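Local coordinates for protein synthesis inhibitor, putative (Thermotoga maritima, PDB 2B33) that probably acts as a deaminase of the RutC (YjgF-like) family, has been seen to bind calcium, and assembles as a trimer, at residues Gln44-Pro49 / Glu60-Arg65; Met39-Gln44 / Glu68-Ile73; Phe90-Asp95 / Ala121-Asn126; Val17-Ala22 / Tyr29-Val34; Val35-Phe40 / Ile134-Gly139. One frame throughout, in Å; residues are numbered along the deposited sequence.

Contact 1 of 5, residues Gln44-Pro49 / Glu60-Arg65; sequences QIPIDP and EEKTER. With EDO (1,2-ethanediol), chain D.
Arg65 swings its CG away from its own backbone N (chi1 -173°) and then bends twice, at chi2 and chi3, a course that carries the side chain off helix 59-76 and along the loop residues Pro46 to Pro49. Its aliphatic part lies against backbone: CG is 3.8 Å from CA of Pro46, and CD is 3.5 Å from the carbonyl O of Ile47. Farther out, CD of Pro49 sits over one face of the guanidinium, 3.6 Å above its plane and over its centre. NH1 of Arg65 forms a long salt bridge of 3.9 Å to OD2 of Asp48, the carboxylate and guanidinium planes being 73° apart, so the attraction is electrostatic and not a paired, coplanar one. The other oxygen of Asp48, OD1, accepts from the backbone N of Glu50 and Thr51. Lys62, one helical turn before Arg65, meets Pro46, the centre of an inverse gamma turn: CB of Pro46 is 3.6 Å from O of Lys62, while the extended lysine leads on to a salt bridge with Glu128. Glu64 holds an ethanediol, probably from the crystallisation liquor, at 2.7 Å from OE2 to O1. Because Asp48 and Glu50 bind calcium in this protein, the nearby positive charge of Arg65 probably tempers the negative potential of that site, although no calcium is bound to this chain.

Contact 2 of 5, residues Met39-Gln44 / Glu68-Ile73; sequences MFVSGQ and ENLKAI
Asn69 meets the strand first: its CB lies 3.4 Å from OE1 of Gln44, the two side-chain amides standing nearly perpendicular, with 87° between their planes. The amide of Asn69 itself serves the loop after the strand, ND2 donating to the carbonyl O of Ile47. Next comes Leu70, whose CD1 reaches in to CG1 of Val41 at 3.6 Å, while its backbone N lies near CG of Gln44. Ile73, one turn on, spreads two branches over the strand. Its CG2 packs 4.0 Å from CG1 of Val41, and the Ile73 and Gln44 side chains approach from opposite directions, bringing CD1 of Ile73 to 3.2 Å from NE2 of Gln44. That amide is folded back by the bend at chi2 (-58°), which lets NE2 of Gln44 donate to O of Ser42 at 2.9 Å, from above the carbonyl plane; a buried polar group is thereby satisfied within its own strand. The carbonyl O of Ile73 faces Met39, whose methyl CE is 3.9 Å away. The short segments run nearly antiparallel, at 163°, with their axes 8.7 Å apart. A helix laid on one face of the sheet against strand 38-44, with the other face turned to a neighbouring subunit, is the alpha/beta layering of the YjgF-like fold.

Contact 3 of 5, residues Phe90-Asp95 / Ala121-Asn126; sequences FTTSMD and AQLPRN
Leu123 overlaps the start of the Phe90 side chain and the backbone that follows it. Its CD2 methyl rests 3.8 Å from CB of Phe90, while CD1 lies over the main chain, 4.0 Å from O of Phe90 and 4.2 Å from CA of Thr91. With CG of Leu123 anti to the carbonyl carbon (chi1 -70°), both methyls are turned to the end of strand 84-91. The aromatic ring of Phe90 leads away from this meeting and packs on Val118 and Val120, so the leucine touches its stem. Thr92 closes the outer edge more loosely: its CG2 is 4.3 Å from O of Ala121 and 4.4 Å from CD1 of Leu123. No hydrogen bond joins the two segments. In 121-126, NE2 of Gln122 donates to OD1 of Asn126 at 2.9 Å and 160°, with the acceptor close to the plane of the glutamine amide. OE1 of Gln122 accepts from the backbone N of Met94 of a neighbouring subunit. On the other segment, OG of Ser93 accepts a hydrogen bond from the backbone N of Asp95 at 3.1 Å, making an ST turn. Leu123 also packs on Val118 of that neighbouring subunit. The contact within the chain therefore rests on van der Waals packing, largely of the Leu123 methyls, while the glutamine amide supplies directional bonds to Asn126 and across the subunit interface.

Contact 4 of 5, residues Val17-Ala22 / Tyr29-Val34; sequences VETDKA and YSQAVV
Gln31 reaches across to Thr19 and uses both ends of its amide on that residue's backbone. OE1 of Gln31 accepts from N of Thr19 at 2.9 Å, the donor tilted 21° from the carbonyl plane, and NE2 of Gln31 donates to O of Thr19 at 3.1 Å, here in the plane of the receiving carbonyl and with an angle of 162° at the hydrogen. The chain, extended beyond CG, spans the gap between the segments, and NE2 also donates to O of Pro23. CG2 of Thr19 lies 3.3 Å from OE1 of Gln31, while OG1 of Thr19 accepts from N of Lys21 in an ST turn. Nearer the strand, N of Val17 donates to O of Ala32 at 3.1 Å. A water between O of Val17, rather close at 2.5 Å, and N of Gln31 appears to bridge the backbones just beyond that pair. Apolar groups close the side facing helix 59-76: CG2 of Val17 meets CG2 of Val34 at 3.9 Å. A side-chain amide thus does the work of a peptide group, matching one N-H and one C=O where the backbones have parted and leaving the buried glutamine well supplied with partners.

Contact 5 of 5, residues Val35-Phe40 / Ile134-Gly139; sequences VGNMMF and IAVKEG
Ile134 can be followed outward from its CB, which lies 4.1 Å from O of Met39. From there the side chain divides. CG2 stays near that same O of Met39 and also meets the methyl CE of Met38 at 4.0 Å, while CG1, anti to the carbonyl carbon (chi1 -64°), approaches the Phe40 ring obliquely, 3.8 Å from CD2. At the tip, CD1 of Ile134 follows, 4.0 Å from CE2 of Phe40. The isoleucine and phenylalanine lie side by side, point the same way and form a non-hydrogen-bonded pair on one face of the sheet; Met38 and Val136 form the next such pair on that face. Between them Met39 and Ala135 are the hydrogen-bonded pair, N of Met39 giving to O of Ala135 at 2.8 Å and N of Ala135 returning a bond to O of Met39 at 2.9 Å. The ladder ends with N of Lys137 and O of Asn37 at 3.1 Å, the carbonyl pointing almost straight at the donor. Asn37 belongs to the type II' turn from Val35 to Met38, and its OD1 rests 3.7 Å from CG1 of Val136. Strands 38-44 and 129-136 are thus antiparallel neighbours inside the mixed sheet, flanked by 32-35 and 84-91. Met39 and Ala135 face Leu74 of helix 59-76, whereas Phe40 and Ile134 look out to neighbouring subunits.

How the contacts relate
Strand 38-44 ties most of the set together: contact 2 covers it with helix 59-76, contact 5 pairs it with strand 129-136, and strand 32-35 of contact 4 is its other neighbour, with N of Ser42 and O of Gln31 2.8 Å apart. Contacts 1 and 2 share Gln44 and the helix, and their centres are about 11 Å apart; contact 1 also touches contact 4, CG of Pro49 lying 3.2 Å from O of Lys21. Calcium-binding Asp48 lies in contact 1, about 7 Å from Asn69 of contact 2 between side chains. Contact 3, touching contact 1 through Arg125 and Ile47, lies at the far end, its centre about 28 Å from that of contact 5.

Contact 1 of 5, residues Gln44-Pro49 / Glu60-Arg65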
# COMPACT_ATOMS: atom_id res chain seq x y z
N GLN A 44 -11.93 -2.37 2.08
CA GLN A 44 -13.37 -2.62 2.13
C GLN A 44 -13.87 -3.11 0.78
O GLN A 44 -13.48 -2.57 -0.25
CB GLN A 44 -14.11 -1.35 2.56
CG GLN A 44 -13.73 -0.86 3.96
CD GLN A 44 -13.99 -1.92 5.02
OE1 GLN A 44 -15.11 -2.40 5.18
NE2 GLN A 44 -12.94 -2.28 5.75
N ILE A 45 -14.74 -4.11 0.82
CA ILE A 45 -15.33 -4.70 -0.38
C ILE A 45 -16.84 -4.43 -0.35
O ILE A 45 -17.37 -4.10 0.72
CB ILE A 45 -14.97 -6.21 -0.50
CG1 ILE A 45 -15.41 -7.02 0.73
CG2 ILE A 45 -13.48 -6.35 -0.71
CD1 ILE A 45 -15.27 -8.52 0.58
N PRO A 46 -17.53 -4.53 -1.51
CA PRO A 46 -18.97 -4.27 -1.54
C PRO A 46 -19.82 -5.34 -0.86
O PRO A 46 -20.48 -6.13 -1.52
CB PRO A 46 -19.27 -4.15 -3.04
CG PRO A 46 -18.23 -4.94 -3.70
CD PRO A 46 -17.01 -4.81 -2.86
N ILE A 47 -19.78 -5.34 0.47
CA ILE A 47 -20.56 -6.24 1.32
C ILE A 47 -21.46 -5.39 2.18
O ILE A 47 -21.03 -4.37 2.71
CB ILE A 47 -19.65 -7.14 2.22
CG1 ILE A 47 -19.13 -8.32 1.39
CG2 ILE A 47 -20.42 -7.69 3.44
CD1 ILE A 47 -18.19 -9.25 2.11
N ASP A 48 -22.72 -5.82 2.31
CA ASP A 48 -23.69 -5.15 3.16
C ASP A 48 -23.44 -5.60 4.61
O ASP A 48 -23.47 -6.80 4.88
CB ASP A 48 -25.10 -5.49 2.70
CG ASP A 48 -26.16 -4.68 3.42
OD1 ASP A 48 -26.43 -4.94 4.61
OD2 ASP A 48 -26.77 -3.82 2.76
N PRO A 49 -23.16 -4.65 5.53
CA PRO A 49 -22.89 -4.97 6.94
C PRO A 49 -23.97 -5.75 7.72
O PRO A 49 -23.64 -6.44 8.68
CB PRO A 49 -22.73 -3.60 7.60
CG PRO A 49 -22.41 -2.69 6.52
CD PRO A 49 -23.04 -3.20 5.28
N GLU A 60 -21.15 1.58 -9.73
CA GLU A 60 -21.43 2.74 -8.89
C GLU A 60 -22.03 2.28 -7.55
O GLU A 60 -21.64 2.77 -6.50
CB GLU A 60 -22.37 3.72 -9.60
CG GLU A 60 -21.76 4.44 -10.83
CD GLU A 60 -21.98 3.73 -12.18
OE1 GLU A 60 -22.08 2.48 -12.23
OE2 GLU A 60 -22.04 4.45 -13.20
N GLU A 61 -22.97 1.33 -7.61
CA GLU A 61 -23.59 0.75 -6.42
C GLU A 61 -22.59 -0.01 -5.56
O GLU A 61 -22.68 0.02 -4.34
CB GLU A 61 -24.75 -0.17 -6.85
CG GLU A 61 -25.92 0.59 -7.46
CD GLU A 61 -27.03 -0.29 -8.00
OE1 GLU A 61 -26.83 -1.52 -8.12
OE2 GLU A 61 -28.12 0.26 -8.30
N LYS A 62 -21.64 -0.70 -6.19
CA LYS A 62 -20.59 -1.42 -5.47
C LYS A 62 -19.60 -0.45 -4.81
O LYS A 62 -19.20 -0.65 -3.66
CB LYS A 62 -19.88 -2.42 -6.37
CG LYS A 62 -20.80 -3.56 -6.81
CD LYS A 62 -20.20 -4.42 -7.89
CE LYS A 62 -21.23 -5.39 -8.44
NZ LYS A 62 -20.76 -6.10 -9.65
N THR A 63 -19.22 0.61 -5.52
CA THR A 63 -18.33 1.65 -5.00
C THR A 63 -18.98 2.41 -3.84
O THR A 63 -18.31 2.82 -2.89
CB THR A 63 -17.95 2.67 -6.10
OG1 THR A 63 -17.41 1.98 -7.22
CG2 THR A 63 -16.93 3.70 -5.59
N GLU A 64 -20.29 2.62 -3.95
CA GLU A 64 -21.05 3.29 -2.90
C GLU A 64 -20.98 2.51 -1.59
O GLU A 64 -20.81 3.10 -0.53
CB GLU A 64 -22.52 3.42 -3.32
CG GLU A 64 -23.41 4.16 -2.32
CD GLU A 64 -24.86 4.21 -2.74
OE1 GLU A 64 -25.32 3.31 -3.49
OE2 GLU A 64 -25.57 5.13 -2.29
N ARG A 65 -21.15 1.20 -1.69
CA ARG A 65 -21.11 0.29 -0.54
C ARG A 65 -19.71 0.28 0.09
O ARG A 65 -19.59 0.40 1.30
CB ARG A 65 -21.50 -1.12 -0.99
CG ARG A 65 -21.68 -2.16 0.10
CD ARG A 65 -22.83 -1.83 1.05
NE ARG A 65 -22.45 -0.93 2.14
CZ ARG A 65 -23.29 -0.38 3.02
NH1 ARG A 65 -24.60 -0.60 2.95
NH2 ARG A 65 -22.81 0.41 3.98
C1 EDO D . -24.34 8.38 -3.45
O1 EDO D . -24.22 7.49 -2.33
C2 EDO D . -23.08 8.27 -4.32
O2 EDO D . -23.43 8.22 -5.71

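Contact 2 of 5, residues Met39-Gln44 / Glu68-Ile73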
# COMPACT_ATOMS: atom_id res chain seq x y z
N MET A 39 -5.19 6.57 11.75
CA MET A 39 -6.03 5.38 11.57
C MET A 39 -5.64 4.65 10.29
O MET A 39 -5.48 5.28 9.25
CB MET A 39 -7.52 5.72 11.51
CG MET A 39 -8.40 4.50 11.17
SD MET A 39 -10.17 4.77 11.12
CE MET A 39 -10.55 5.03 12.83
N PHE A 40 -5.52 3.32 10.36
CA PHE A 40 -5.20 2.49 9.21
C PHE A 40 -6.43 1.61 8.96
O PHE A 40 -6.69 0.70 9.73
CB PHE A 40 -3.98 1.62 9.51
CG PHE A 40 -2.71 2.40 9.73
CD1 PHE A 40 -2.40 2.91 10.99
CD2 PHE A 40 -1.81 2.58 8.69
CE1 PHE A 40 -1.22 3.62 11.19
CE2 PHE A 40 -0.62 3.29 8.89
CZ PHE A 40 -0.33 3.80 10.14
N VAL A 41 -7.18 1.90 7.90
CA VAL A 41 -8.40 1.15 7.58
C VAL A 41 -8.13 -0.02 6.63
O VAL A 41 -7.37 0.11 5.66
CB VAL A 41 -9.48 2.07 6.94
CG1 VAL A 41 -10.77 1.29 6.69
CG2 VAL A 41 -9.77 3.28 7.83
N SER A 42 -8.77 -1.16 6.91
CA SER A 42 -8.66 -2.37 6.11
C SER A 42 -9.40 -2.19 4.78
O SER A 42 -10.37 -1.44 4.71
CB SER A 42 -9.27 -3.55 6.86
OG SER A 42 -8.45 -3.96 7.93
N GLY A 43 -8.95 -2.90 3.75
CA GLY A 43 -9.58 -2.81 2.43
C GLY A 43 -11.03 -3.25 2.51
O GLY A 43 -11.33 -4.34 2.98
N GLN A 44 -11.93 -2.37 2.08
CA GLN A 44 -13.37 -2.62 2.13
C GLN A 44 -13.87 -3.11 0.78
O GLN A 44 -13.48 -2.57 -0.25
CB GLN A 44 -14.11 -1.35 2.56
CG GLN A 44 -13.73 -0.86 3.96
CD GLN A 44 -13.99 -1.92 5.02
OE1 GLN A 44 -15.11 -2.40 5.18
NE2 GLN A 44 -12.94 -2.28 5.75
N GLU A 68 -19.19 3.57 1.77
CA GLU A 68 -20.05 3.63 2.96
C GLU A 68 -19.44 2.81 4.10
O GLU A 68 -19.50 3.22 5.26
CB GLU A 68 -21.48 3.17 2.67
CG GLU A 68 -22.38 4.23 2.02
CD GLU A 68 -22.63 5.46 2.92
OE1 GLU A 68 -22.80 5.31 4.15
OE2 GLU A 68 -22.66 6.59 2.39
N ASN A 69 -18.87 1.66 3.76
CA ASN A 69 -18.18 0.84 4.75
C ASN A 69 -16.96 1.57 5.30
O ASN A 69 -16.76 1.60 6.52
CB ASN A 69 -17.76 -0.51 4.14
CG ASN A 69 -18.94 -1.41 3.81
OD1 ASN A 69 -20.04 -1.21 4.31
ND2 ASN A 69 -18.70 -2.43 2.99
N LEU A 70 -16.17 2.17 4.41
CA LEU A 70 -15.00 2.97 4.79
C LEU A 70 -15.39 4.12 5.72
O LEU A 70 -14.74 4.35 6.74
CB LEU A 70 -14.29 3.54 3.55
CG LEU A 70 -13.13 4.52 3.77
CD1 LEU A 70 -12.02 3.90 4.60
CD2 LEU A 70 -12.56 5.02 2.44
N LYS A 71 -16.44 4.85 5.34
CA LYS A 71 -16.95 5.99 6.11
C LYS A 71 -17.43 5.61 7.51
O LYS A 71 -17.19 6.34 8.48
CB LYS A 71 -18.09 6.66 5.33
CG LYS A 71 -18.63 7.94 5.95
CD LYS A 71 -19.69 8.56 5.06
CE LYS A 71 -20.22 9.84 5.67
NZ LYS A 71 -21.26 10.45 4.81
N ALA A 72 -18.14 4.49 7.61
CA ALA A 72 -18.62 3.97 8.88
C ALA A 72 -17.47 3.64 9.82
O ALA A 72 -17.55 3.91 11.01
CB ALA A 72 -19.46 2.74 8.65
N ILE A 73 -16.39 3.06 9.29
CA ILE A 73 -15.21 2.68 10.08
C ILE A 73 -14.49 3.93 10.60
O ILE A 73 -14.14 3.99 11.77
CB ILE A 73 -14.25 1.78 9.28
CG1 ILE A 73 -14.92 0.44 8.99
CG2 ILE A 73 -12.95 1.51 10.06
CD1 ILE A 73 -14.29 -0.38 7.89

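Contact 3 of 5, residues Phe90-Asp95 / Ala121-Asn126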
# COMPACT_ATOMS: atom_id res chain seq x y z
N PHE A 90 -8.29 -0.77 -5.48
CA PHE A 90 -7.95 -1.98 -6.21
C PHE A 90 -9.20 -2.32 -7.00
O PHE A 90 -10.30 -2.16 -6.46
CB PHE A 90 -7.65 -3.14 -5.28
CG PHE A 90 -6.52 -2.89 -4.33
CD1 PHE A 90 -5.20 -3.03 -4.75
CD2 PHE A 90 -6.77 -2.55 -3.00
CE1 PHE A 90 -4.14 -2.81 -3.87
CE2 PHE A 90 -5.72 -2.33 -2.11
CZ PHE A 90 -4.40 -2.46 -2.55
N THR A 91 -9.02 -2.76 -8.25
CA THR A 91 -10.13 -3.20 -9.11
C THR A 91 -9.69 -4.39 -9.93
O THR A 91 -8.54 -4.79 -9.88
CB THR A 91 -10.64 -2.08 -10.09
OG1 THR A 91 -9.56 -1.60 -10.91
CG2 THR A 91 -11.22 -0.93 -9.32
N THR A 92 -10.62 -5.00 -10.65
CA THR A 92 -10.30 -6.10 -11.57
C THR A 92 -10.18 -5.58 -13.01
O THR A 92 -9.72 -6.31 -13.88
CB THR A 92 -11.32 -7.24 -11.50
OG1 THR A 92 -12.65 -6.70 -11.56
CG2 THR A 92 -11.14 -8.01 -10.20
N SER A 93 -10.56 -4.32 -13.23
CA SER A 93 -10.52 -3.72 -14.56
C SER A 93 -10.47 -2.21 -14.50
O SER A 93 -11.22 -1.59 -13.76
CB SER A 93 -11.76 -4.11 -15.34
OG SER A 93 -11.79 -3.45 -16.60
N MET A 94 -9.61 -1.61 -15.34
CA MET A 94 -9.53 -0.15 -15.44
C MET A 94 -10.73 0.49 -16.15
O MET A 94 -10.92 1.71 -16.05
CB MET A 94 -8.22 0.31 -16.10
CG MET A 94 -7.04 0.23 -15.16
SD MET A 94 -7.25 1.27 -13.72
CE MET A 94 -5.90 0.71 -12.76
N ASP A 95 -11.54 -0.33 -16.85
CA ASP A 95 -12.79 0.11 -17.47
C ASP A 95 -13.73 0.81 -16.48
O ASP A 95 -14.56 1.62 -16.89
CB ASP A 95 -13.56 -1.08 -18.07
CG ASP A 95 -12.84 -1.75 -19.20
OD1 ASP A 95 -11.81 -1.20 -19.63
OD2 ASP A 95 -13.30 -2.82 -19.66
N ALA A 121 -5.44 -8.90 -10.35
CA ALA A 121 -6.00 -10.10 -10.99
C ALA A 121 -7.29 -10.61 -10.35
O ALA A 121 -8.18 -11.05 -11.06
CB ALA A 121 -4.96 -11.21 -11.00
N GLN A 122 -7.38 -10.55 -9.02
CA GLN A 122 -8.52 -11.09 -8.29
C GLN A 122 -8.60 -10.48 -6.89
O GLN A 122 -7.57 -10.17 -6.29
CB GLN A 122 -8.36 -12.61 -8.23
CG GLN A 122 -9.40 -13.41 -7.48
CD GLN A 122 -9.17 -14.92 -7.62
OE1 GLN A 122 -8.03 -15.38 -7.74
NE2 GLN A 122 -10.25 -15.68 -7.60
N LEU A 123 -9.83 -10.31 -6.40
CA LEU A 123 -10.10 -9.73 -5.08
C LEU A 123 -10.88 -10.72 -4.21
O LEU A 123 -11.38 -11.73 -4.72
CB LEU A 123 -10.87 -8.40 -5.25
CG LEU A 123 -10.12 -7.20 -5.85
CD1 LEU A 123 -11.07 -6.07 -6.23
CD2 LEU A 123 -9.04 -6.68 -4.89
N PRO A 124 -10.95 -10.48 -2.88
CA PRO A 124 -11.71 -11.38 -2.00
C PRO A 124 -13.17 -11.54 -2.44
O PRO A 124 -13.76 -10.59 -2.93
CB PRO A 124 -11.64 -10.68 -0.64
CG PRO A 124 -10.37 -9.93 -0.69
CD PRO A 124 -10.30 -9.42 -2.10
N ARG A 125 -13.71 -12.76 -2.30
CA ARG A 125 -15.10 -13.07 -2.68
C ARG A 125 -15.36 -12.80 -4.17
O ARG A 125 -16.51 -12.68 -4.58
CB ARG A 125 -16.10 -12.25 -1.83
CG ARG A 125 -15.96 -12.37 -0.31
CD ARG A 125 -16.58 -13.64 0.21
NE ARG A 125 -18.04 -13.59 0.18
CZ ARG A 125 -18.83 -13.03 1.11
NH1 ARG A 125 -18.31 -12.43 2.19
NH2 ARG A 125 -20.15 -13.05 0.95
N ASN A 126 -14.29 -12.74 -4.98
CA ASN A 126 -14.35 -12.40 -6.41
C ASN A 126 -15.02 -11.03 -6.72
O ASN A 126 -15.65 -10.87 -7.77
CB ASN A 126 -14.95 -13.55 -7.26
CG ASN A 126 -13.96 -14.67 -7.52
OD1 ASN A 126 -12.83 -14.44 -7.97
ND2 ASN A 126 -14.39 -15.90 -7.31

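Contact 4 of 5, residues Val17-Ala22 / Tyr29-Val34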
# COMPACT_ATOMS: atom_id res chain seq x y z
N VAL A 17 -10.86 -0.64 15.94
CA VAL A 17 -12.23 -0.22 15.63
C VAL A 17 -13.09 -1.42 15.25
O VAL A 17 -12.76 -2.15 14.32
CB VAL A 17 -12.26 0.81 14.48
CG1 VAL A 17 -13.70 1.20 14.09
CG2 VAL A 17 -11.49 2.05 14.87
N GLU A 18 -14.20 -1.58 15.97
CA GLU A 18 -15.18 -2.63 15.72
C GLU A 18 -16.53 -1.93 15.67
O GLU A 18 -16.95 -1.30 16.65
CB GLU A 18 -15.19 -3.67 16.84
CG GLU A 18 -13.82 -4.19 17.24
CD GLU A 18 -13.89 -5.22 18.35
OE1 GLU A 18 -14.92 -5.92 18.47
OE2 GLU A 18 -12.89 -5.34 19.09
N THR A 19 -17.20 -2.01 14.52
CA THR A 19 -18.51 -1.41 14.34
C THR A 19 -19.41 -2.33 13.52
O THR A 19 -18.94 -2.99 12.59
CB THR A 19 -18.42 0.00 13.67
OG1 THR A 19 -19.74 0.53 13.48
CG2 THR A 19 -17.69 -0.02 12.33
N ASP A 20 -20.69 -2.37 13.88
CA ASP A 20 -21.70 -3.14 13.15
C ASP A 20 -22.15 -2.43 11.85
O ASP A 20 -22.89 -3.02 11.05
CB ASP A 20 -22.91 -3.49 14.04
CG ASP A 20 -23.61 -2.27 14.62
OD1 ASP A 20 -22.93 -1.25 14.87
OD2 ASP A 20 -24.83 -2.33 14.85
N LYS A 21 -21.71 -1.18 11.66
CA LYS A 21 -22.03 -0.38 10.47
C LYS A 21 -21.11 -0.68 9.27
O LYS A 21 -21.33 -0.14 8.18
CB LYS A 21 -22.03 1.12 10.83
N ALA A 22 -20.09 -1.50 9.48
CA ALA A 22 -19.23 -1.99 8.40
C ALA A 22 -19.14 -3.50 8.59
O ALA A 22 -19.36 -3.98 9.71
CB ALA A 22 -17.86 -1.36 8.45
N TYR A 29 -7.84 -10.15 11.65
CA TYR A 29 -7.61 -8.74 11.33
C TYR A 29 -8.75 -7.89 11.90
O TYR A 29 -9.78 -8.43 12.31
CB TYR A 29 -7.45 -8.53 9.82
CG TYR A 29 -8.73 -8.64 9.02
CD1 TYR A 29 -9.27 -9.87 8.69
CD2 TYR A 29 -9.39 -7.50 8.56
CE1 TYR A 29 -10.44 -9.97 7.95
CE2 TYR A 29 -10.55 -7.58 7.82
CZ TYR A 29 -11.07 -8.82 7.51
OH TYR A 29 -12.23 -8.90 6.77
N SER A 30 -8.54 -6.58 11.93
CA SER A 30 -9.52 -5.61 12.43
C SER A 30 -9.95 -4.71 11.29
O SER A 30 -9.22 -4.57 10.31
CB SER A 30 -8.89 -4.76 13.55
OG SER A 30 -8.44 -5.56 14.62
N GLN A 31 -11.13 -4.11 11.41
CA GLN A 31 -11.65 -3.17 10.40
C GLN A 31 -10.68 -1.99 10.26
O GLN A 31 -10.41 -1.52 9.16
CB GLN A 31 -13.04 -2.66 10.77
CG GLN A 31 -14.14 -3.72 10.72
CD GLN A 31 -15.44 -3.27 11.33
OE1 GLN A 31 -15.45 -2.47 12.27
NE2 GLN A 31 -16.55 -3.80 10.83
N ALA A 32 -10.17 -1.51 11.40
CA ALA A 32 -9.16 -0.48 11.42
C ALA A 32 -8.39 -0.53 12.73
O ALA A 32 -8.79 -1.21 13.66
CB ALA A 32 -9.78 0.88 11.21
N VAL A 33 -7.25 0.16 12.76
CA VAL A 33 -6.41 0.28 13.94
C VAL A 33 -6.04 1.74 14.10
O VAL A 33 -5.51 2.35 13.17
CB VAL A 33 -5.11 -0.55 13.82
CG1 VAL A 33 -4.24 -0.41 15.09
CG2 VAL A 33 -5.42 -2.01 13.58
N VAL A 34 -6.31 2.30 15.27
CA VAL A 34 -6.00 3.68 15.58
C VAL A 34 -4.79 3.71 16.50
O VAL A 34 -4.80 3.09 17.56
CB VAL A 34 -7.20 4.40 16.24
CG1 VAL A 34 -6.84 5.83 16.70
CG2 VAL A 34 -8.39 4.43 15.29
O HOH W 1 -12.82 -4.65 13.95

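Contact 5 of 5, residues Val35-Phe40 / Ile134-Gly139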
# COMPACT_ATOMS: atom_id res chain seq x y z
N VAL A 35 -3.75 4.42 16.08
CA VAL A 35 -2.54 4.60 16.87
C VAL A 35 -2.24 6.11 16.88
O VAL A 35 -1.98 6.71 15.84
CB VAL A 35 -1.35 3.72 16.37
CG1 VAL A 35 -1.04 3.93 14.88
CG2 VAL A 35 -0.10 3.95 17.24
N GLY A 36 -2.31 6.71 18.07
CA GLY A 36 -2.11 8.15 18.22
C GLY A 36 -3.21 8.89 17.48
O GLY A 36 -4.39 8.62 17.71
N ASN A 37 -2.81 9.78 16.58
CA ASN A 37 -3.76 10.53 15.75
C ASN A 37 -3.98 9.91 14.37
O ASN A 37 -4.63 10.54 13.53
CB ASN A 37 -3.34 12.02 15.64
CG ASN A 37 -2.08 12.25 14.78
OD1 ASN A 37 -1.44 11.32 14.30
ND2 ASN A 37 -1.73 13.52 14.61
N MET A 38 -3.45 8.70 14.13
CA MET A 38 -3.55 8.00 12.85
C MET A 38 -4.46 6.78 12.85
O MET A 38 -4.46 6.03 13.81
CB MET A 38 -2.18 7.47 12.44
CG MET A 38 -1.10 8.52 12.25
SD MET A 38 0.41 7.78 11.62
CE MET A 38 -0.05 7.21 9.97
N MET A 39 -5.19 6.57 11.75
CA MET A 39 -6.03 5.38 11.57
C MET A 39 -5.64 4.65 10.29
O MET A 39 -5.48 5.28 9.25
CB MET A 39 -7.52 5.72 11.51
CG MET A 39 -8.40 4.50 11.17
SD MET A 39 -10.17 4.77 11.12
CE MET A 39 -10.55 5.03 12.83
N PHE A 40 -5.52 3.32 10.36
CA PHE A 40 -5.20 2.49 9.21
C PHE A 40 -6.43 1.61 8.96
O PHE A 40 -6.69 0.70 9.73
CB PHE A 40 -3.98 1.62 9.51
CG PHE A 40 -2.71 2.40 9.73
CD1 PHE A 40 -2.40 2.91 10.99
CD2 PHE A 40 -1.81 2.58 8.69
CE1 PHE A 40 -1.22 3.62 11.19
CE2 PHE A 40 -0.62 3.29 8.89
CZ PHE A 40 -0.33 3.80 10.14
N ILE A 134 -5.58 5.36 4.71
CA ILE A 134 -4.87 5.80 5.92
C ILE A 134 -5.44 7.18 6.16
O ILE A 134 -5.65 7.94 5.21
CB ILE A 134 -3.33 5.87 5.76
CG1 ILE A 134 -2.76 4.47 5.51
CG2 ILE A 134 -2.69 6.46 7.04
CD1 ILE A 134 -1.29 4.42 5.11
N ALA A 135 -5.72 7.49 7.43
CA ALA A 135 -6.26 8.78 7.84
C ALA A 135 -5.43 9.32 9.00
O ALA A 135 -4.85 8.56 9.76
CB ALA A 135 -7.71 8.63 8.26
N VAL A 136 -5.35 10.64 9.08
CA VAL A 136 -4.63 11.35 10.14
C VAL A 136 -5.46 12.57 10.48
O VAL A 136 -5.98 13.24 9.58
CB VAL A 136 -3.22 11.80 9.69
CG1 VAL A 136 -2.43 12.37 10.88
CG2 VAL A 136 -2.43 10.64 9.05
N LYS A 137 -5.59 12.87 11.77
CA LYS A 137 -6.39 14.02 12.21
C LYS A 137 -5.59 14.89 13.18
O LYS A 137 -4.41 14.63 13.41
CB LYS A 137 -7.72 13.55 12.81
CG LYS A 137 -7.68 12.92 14.21
CD LYS A 137 -9.06 12.44 14.67
CE LYS A 137 -10.12 13.55 14.59
NZ LYS A 137 -11.34 13.26 15.37
N GLU A 138 -6.25 15.94 13.70
CA GLU A 138 -5.65 16.92 14.62
C GLU A 138 -4.55 17.74 13.90
O GLU A 138 -4.38 17.61 12.68
CB GLU A 138 -5.13 16.24 15.93
CG GLU A 138 -6.16 15.49 16.80
CD GLU A 138 -7.49 16.20 16.98
OE1 GLU A 138 -7.51 17.43 17.20
OE2 GLU A 138 -8.53 15.51 16.93
N GLY A 139 -3.84 18.60 14.64
CA GLY A 139 -2.76 19.39 14.06
C GLY A 139 -2.18 20.38 15.06
O GLY A 139 -2.01 20.06 16.24